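Local coordinates for phage-related protein (Bordetella bronchiseptica RB50, PDB 3BJQ) that probably serves as a major capsid (coat) protein of a phage or prophage, at residues E[189-201]-E[206-218]. Sequence-based numbering, arbitrary orientation.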
# COMPACT_ATOMS: atom_id res chain seq x y z
N ALA E 189 52.22 2.08 -22.58
CA ALA E 189 53.34 1.26 -23.02
C ALA E 189 52.83 0.01 -23.70
O ALA E 189 53.40 -0.46 -24.67
CB ALA E 189 54.24 0.91 -21.86
N CYS E 190 51.72 -0.53 -23.20
CA CYS E 190 51.12 -1.72 -23.79
C CYS E 190 50.42 -1.49 -25.13
O CYS E 190 50.37 -2.40 -25.95
CB CYS E 190 50.10 -2.34 -22.83
SG CYS E 190 50.82 -3.06 -21.37
N LYS E 191 49.87 -0.30 -25.35
CA LYS E 191 48.97 -0.05 -26.50
C LYS E 191 49.53 -0.52 -27.84
O LYS E 191 48.80 -1.09 -28.65
CB LYS E 191 48.61 1.45 -26.58
CG LYS E 191 47.62 1.78 -27.70
CD LYS E 191 46.94 3.15 -27.54
CE LYS E 191 45.80 3.28 -28.56
NZ LYS E 191 45.42 4.69 -28.84
N TYR E 192 50.81 -0.28 -28.08
CA TYR E 192 51.45 -0.70 -29.32
C TYR E 192 52.70 -1.53 -29.02
O TYR E 192 53.64 -1.51 -29.82
CB TYR E 192 51.86 0.51 -30.17
CG TYR E 192 50.73 1.44 -30.56
CD1 TYR E 192 49.79 1.06 -31.51
CD2 TYR E 192 50.63 2.71 -30.00
CE1 TYR E 192 48.75 1.90 -31.85
CE2 TYR E 192 49.60 3.56 -30.34
CZ TYR E 192 48.67 3.15 -31.28
OH TYR E 192 47.64 4.00 -31.62
N HIS E 193 52.73 -2.24 -27.90
CA HIS E 193 53.92 -3.03 -27.58
C HIS E 193 54.06 -4.09 -28.66
O HIS E 193 53.11 -4.82 -28.88
CB HIS E 193 53.84 -3.70 -26.21
CG HIS E 193 55.13 -4.31 -25.78
ND1 HIS E 193 55.57 -5.52 -26.27
CD2 HIS E 193 56.10 -3.85 -24.96
CE1 HIS E 193 56.76 -5.79 -25.74
NE2 HIS E 193 57.10 -4.79 -24.96
N PRO E 194 55.24 -4.17 -29.34
CA PRO E 194 55.37 -5.07 -30.49
C PRO E 194 55.09 -6.56 -30.21
O PRO E 194 54.60 -7.27 -31.10
CB PRO E 194 56.83 -4.84 -30.94
CG PRO E 194 57.52 -4.34 -29.73
CD PRO E 194 56.50 -3.46 -29.09
N LYS E 195 55.42 -7.04 -29.02
CA LYS E 195 55.19 -8.45 -28.69
C LYS E 195 53.71 -8.69 -28.59
O LYS E 195 53.23 -9.72 -29.05
CB LYS E 195 55.88 -8.85 -27.38
CG LYS E 195 57.39 -8.99 -27.43
CD LYS E 195 57.92 -9.74 -26.22
CE LYS E 195 59.43 -10.06 -26.29
NZ LYS E 195 60.29 -8.84 -26.21
N LEU E 196 53.00 -7.76 -27.97
CA LEU E 196 51.54 -7.87 -27.81
C LEU E 196 50.81 -7.71 -29.16
O LEU E 196 49.90 -8.48 -29.48
CB LEU E 196 51.03 -6.86 -26.79
CG LEU E 196 51.64 -6.98 -25.36
CD1 LEU E 196 51.01 -5.99 -24.37
CD2 LEU E 196 51.45 -8.33 -24.84
N ILE E 197 51.27 -6.76 -29.97
CA ILE E 197 50.71 -6.53 -31.30
C ILE E 197 50.87 -7.79 -32.15
O ILE E 197 49.94 -8.21 -32.84
CB ILE E 197 51.36 -5.30 -31.95
CG1 ILE E 197 50.97 -4.02 -31.20
CG2 ILE E 197 50.96 -5.17 -33.42
CD1 ILE E 197 49.53 -3.58 -31.38
N GLU E 198 52.03 -8.42 -32.09
CA GLU E 198 52.28 -9.62 -32.91
C GLU E 198 51.39 -10.78 -32.44
O GLU E 198 50.88 -11.56 -33.24
CB GLU E 198 53.79 -9.97 -32.92
CG GLU E 198 54.16 -11.44 -32.89
CD GLU E 198 53.79 -12.19 -34.14
OE1 GLU E 198 53.55 -11.53 -35.18
OE2 GLU E 198 53.75 -13.45 -34.09
N ARG E 199 51.22 -10.87 -31.13
CA ARG E 199 50.40 -11.90 -30.52
C ARG E 199 48.92 -11.82 -30.97
O ARG E 199 48.26 -12.86 -31.07
CB ARG E 199 50.51 -11.78 -28.99
CG ARG E 199 49.65 -12.73 -28.18
CD ARG E 199 50.04 -14.20 -28.30
NE ARG E 199 49.08 -15.01 -27.53
CZ ARG E 199 47.83 -15.32 -27.92
NH1 ARG E 199 47.36 -14.95 -29.10
NH2 ARG E 199 47.03 -16.01 -27.11
N VAL E 200 48.42 -10.62 -31.27
CA VAL E 200 47.03 -10.45 -31.70
C VAL E 200 46.86 -10.18 -33.22
O VAL E 200 45.74 -9.88 -33.68
CB VAL E 200 46.30 -9.34 -30.88
CG1 VAL E 200 46.40 -9.64 -29.37
CG2 VAL E 200 46.84 -7.95 -31.19
N LYS E 201 47.94 -10.35 -33.98
CA LYS E 201 47.97 -10.01 -35.40
C LYS E 201 46.86 -10.67 -36.18
O LYS E 201 46.20 -10.00 -36.96
CB LYS E 201 49.31 -10.40 -36.05
N GLU E 206 45.18 -3.25 -34.56
CA GLU E 206 46.37 -2.38 -34.61
C GLU E 206 46.80 -1.73 -33.29
O GLU E 206 47.80 -1.02 -33.26
CB GLU E 206 46.25 -1.32 -35.71
CG GLU E 206 45.07 -0.43 -35.61
CD GLU E 206 45.06 0.64 -36.69
OE1 GLU E 206 45.89 0.59 -37.63
OE2 GLU E 206 44.20 1.55 -36.58
N SER E 207 46.05 -1.96 -32.21
CA SER E 207 46.44 -1.50 -30.89
C SER E 207 45.85 -2.42 -29.84
O SER E 207 44.93 -3.18 -30.14
CB SER E 207 46.02 -0.05 -30.67
OG SER E 207 44.64 0.06 -30.51
N ILE E 208 46.38 -2.35 -28.62
CA ILE E 208 45.95 -3.20 -27.52
C ILE E 208 44.98 -2.50 -26.57
O ILE E 208 45.21 -1.37 -26.12
CB ILE E 208 47.17 -3.67 -26.66
CG1 ILE E 208 48.26 -4.34 -27.52
CG2 ILE E 208 46.70 -4.59 -25.54
CD1 ILE E 208 47.84 -5.57 -28.27
N THR E 209 43.92 -3.22 -26.21
CA THR E 209 42.89 -2.74 -25.32
C THR E 209 42.80 -3.59 -24.05
O THR E 209 43.22 -4.74 -24.06
CB THR E 209 41.53 -2.80 -26.01
OG1 THR E 209 41.20 -4.17 -26.26
CG2 THR E 209 41.52 -1.97 -27.31
N ILE E 210 42.17 -3.03 -23.00
CA ILE E 210 41.97 -3.70 -21.71
C ILE E 210 41.32 -5.06 -21.89
O ILE E 210 41.77 -6.04 -21.32
CB ILE E 210 41.10 -2.83 -20.77
CG1 ILE E 210 41.87 -1.57 -20.38
CG2 ILE E 210 40.72 -3.56 -19.51
CD1 ILE E 210 43.25 -1.88 -19.83
N ASP E 211 40.26 -5.11 -22.67
CA ASP E 211 39.56 -6.38 -22.88
C ASP E 211 40.46 -7.44 -23.50
O ASP E 211 40.38 -8.63 -23.15
CB ASP E 211 38.31 -6.17 -23.73
CG ASP E 211 37.11 -5.75 -22.90
OD1 ASP E 211 37.27 -5.07 -21.86
OD2 ASP E 211 35.99 -6.10 -23.31
N MSE E 212 41.31 -7.02 -24.43
CA MSE E 212 42.30 -7.94 -25.04
C MSE E 212 43.28 -8.44 -24.00
O MSE E 212 43.59 -9.62 -23.98
CB MSE E 212 43.10 -7.31 -26.18
CG MSE E 212 42.31 -7.00 -27.44
SE MSE E 212 43.45 -6.22 -28.82
CE MSE E 212 42.16 -5.04 -29.50
N LEU E 213 43.76 -7.53 -23.15
CA LEU E 213 44.70 -7.88 -22.09
C LEU E 213 44.09 -8.82 -21.06
O LEU E 213 44.78 -9.68 -20.53
CB LEU E 213 45.25 -6.64 -21.39
CG LEU E 213 46.21 -5.77 -22.21
CD1 LEU E 213 46.70 -4.62 -21.37
CD2 LEU E 213 47.36 -6.61 -22.72
N LYS E 214 42.81 -8.64 -20.75
CA LYS E 214 42.10 -9.56 -19.83
C LYS E 214 42.10 -10.97 -20.36
O LYS E 214 42.35 -11.93 -19.64
CB LYS E 214 40.63 -9.14 -19.65
CG LYS E 214 40.43 -7.99 -18.71
CD LYS E 214 39.03 -7.41 -18.85
CE LYS E 214 37.94 -8.47 -18.71
NZ LYS E 214 36.63 -7.77 -18.57
N ALA E 215 41.76 -11.11 -21.64
CA ALA E 215 41.72 -12.43 -22.27
C ALA E 215 43.12 -13.03 -22.45
O ALA E 215 43.33 -14.24 -22.25
CB ALA E 215 41.04 -12.37 -23.62
N LEU E 216 44.07 -12.20 -22.84
CA LEU E 216 45.45 -12.64 -23.02
C LEU E 216 46.10 -13.09 -21.70
O LEU E 216 46.75 -14.14 -21.64
CB LEU E 216 46.29 -11.52 -23.62
CG LEU E 216 47.23 -11.87 -24.75
CD1 LEU E 216 46.41 -12.36 -25.96
CD2 LEU E 216 48.07 -10.64 -25.12
N TRP E 217 45.92 -12.30 -20.65
CA TRP E 217 46.56 -12.55 -19.36
C TRP E 217 45.69 -13.31 -18.35
O TRP E 217 46.15 -13.67 -17.27
CB TRP E 217 47.05 -11.22 -18.79
CG TRP E 217 48.14 -10.55 -19.59
CD1 TRP E 217 48.98 -11.13 -20.51
CD2 TRP E 217 48.58 -9.19 -19.48
NE1 TRP E 217 49.87 -10.21 -21.00
CE2 TRP E 217 49.65 -9.01 -20.37
CE3 TRP E 217 48.15 -8.10 -18.71
CZ2 TRP E 217 50.30 -7.80 -20.52
CZ3 TRP E 217 48.81 -6.88 -18.86
CH2 TRP E 217 49.87 -6.75 -19.76
N GLU E 218 44.43 -13.54 -18.72
CA GLU E 218 43.49 -14.33 -17.92
C GLU E 218 43.36 -13.81 -16.50
O GLU E 218 43.53 -14.55 -15.54
CB GLU E 218 43.87 -15.81 -17.93
CG GLU E 218 43.81 -16.44 -19.32
CD GLU E 218 44.27 -17.90 -19.33
OE1 GLU E 218 44.66 -18.44 -18.26
OE2 GLU E 218 44.23 -18.51 -20.43
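With CG1 of Ile-208 anti to its own carbonyl carbon (chi1 -54°) and a second bend at chi2, CD1 of this isoleucine is carried under helix 194-199, 3.7 Å from Leu-196 CB and 3.9 Å from Val-200 CG2. A long apolar chain suits this buried place, because CD1 reaches Leu-196, Ile-197 and Val-200 together while CG1 lies against Cys-190 O. The Ile-208 backbone is fixed as well: its N donates to Lys-191 O (2.7 Å), lying in the carbonyl plane on a lone pair, and so ties the loop to Lys-191. Leu-196 spreads its two methyls, CD1 to Leu-213 CD2 and CD2 to Leu-216 CD2 (4.1 Å). Arg-199, bent at chi2 (67°), lays one guanidinium face over Leu-216 CD1, 3.8 Å from CZ; arginine suits because NH1 still hydrogen-bonds Glu-206 O of a second subunit. Cys-190 SG approaches the Trp-217 ring obliquely, 4.1 Å from CH2, and Trp-217 NE1 hydrogen-bonds Thr-159 OG1. His-193 ND1 caps helix 194-199 through Lys-195 N; Thr-209 OG1 caps helix 210-217 by a weak bond from Met-212 N. These short helices, loop-joined and crossing at 81°, belong to the region related to phage major capsid protein E, where helix 210-217 packs on strands 179-183 and 221-230 of the six-stranded mixed sheet.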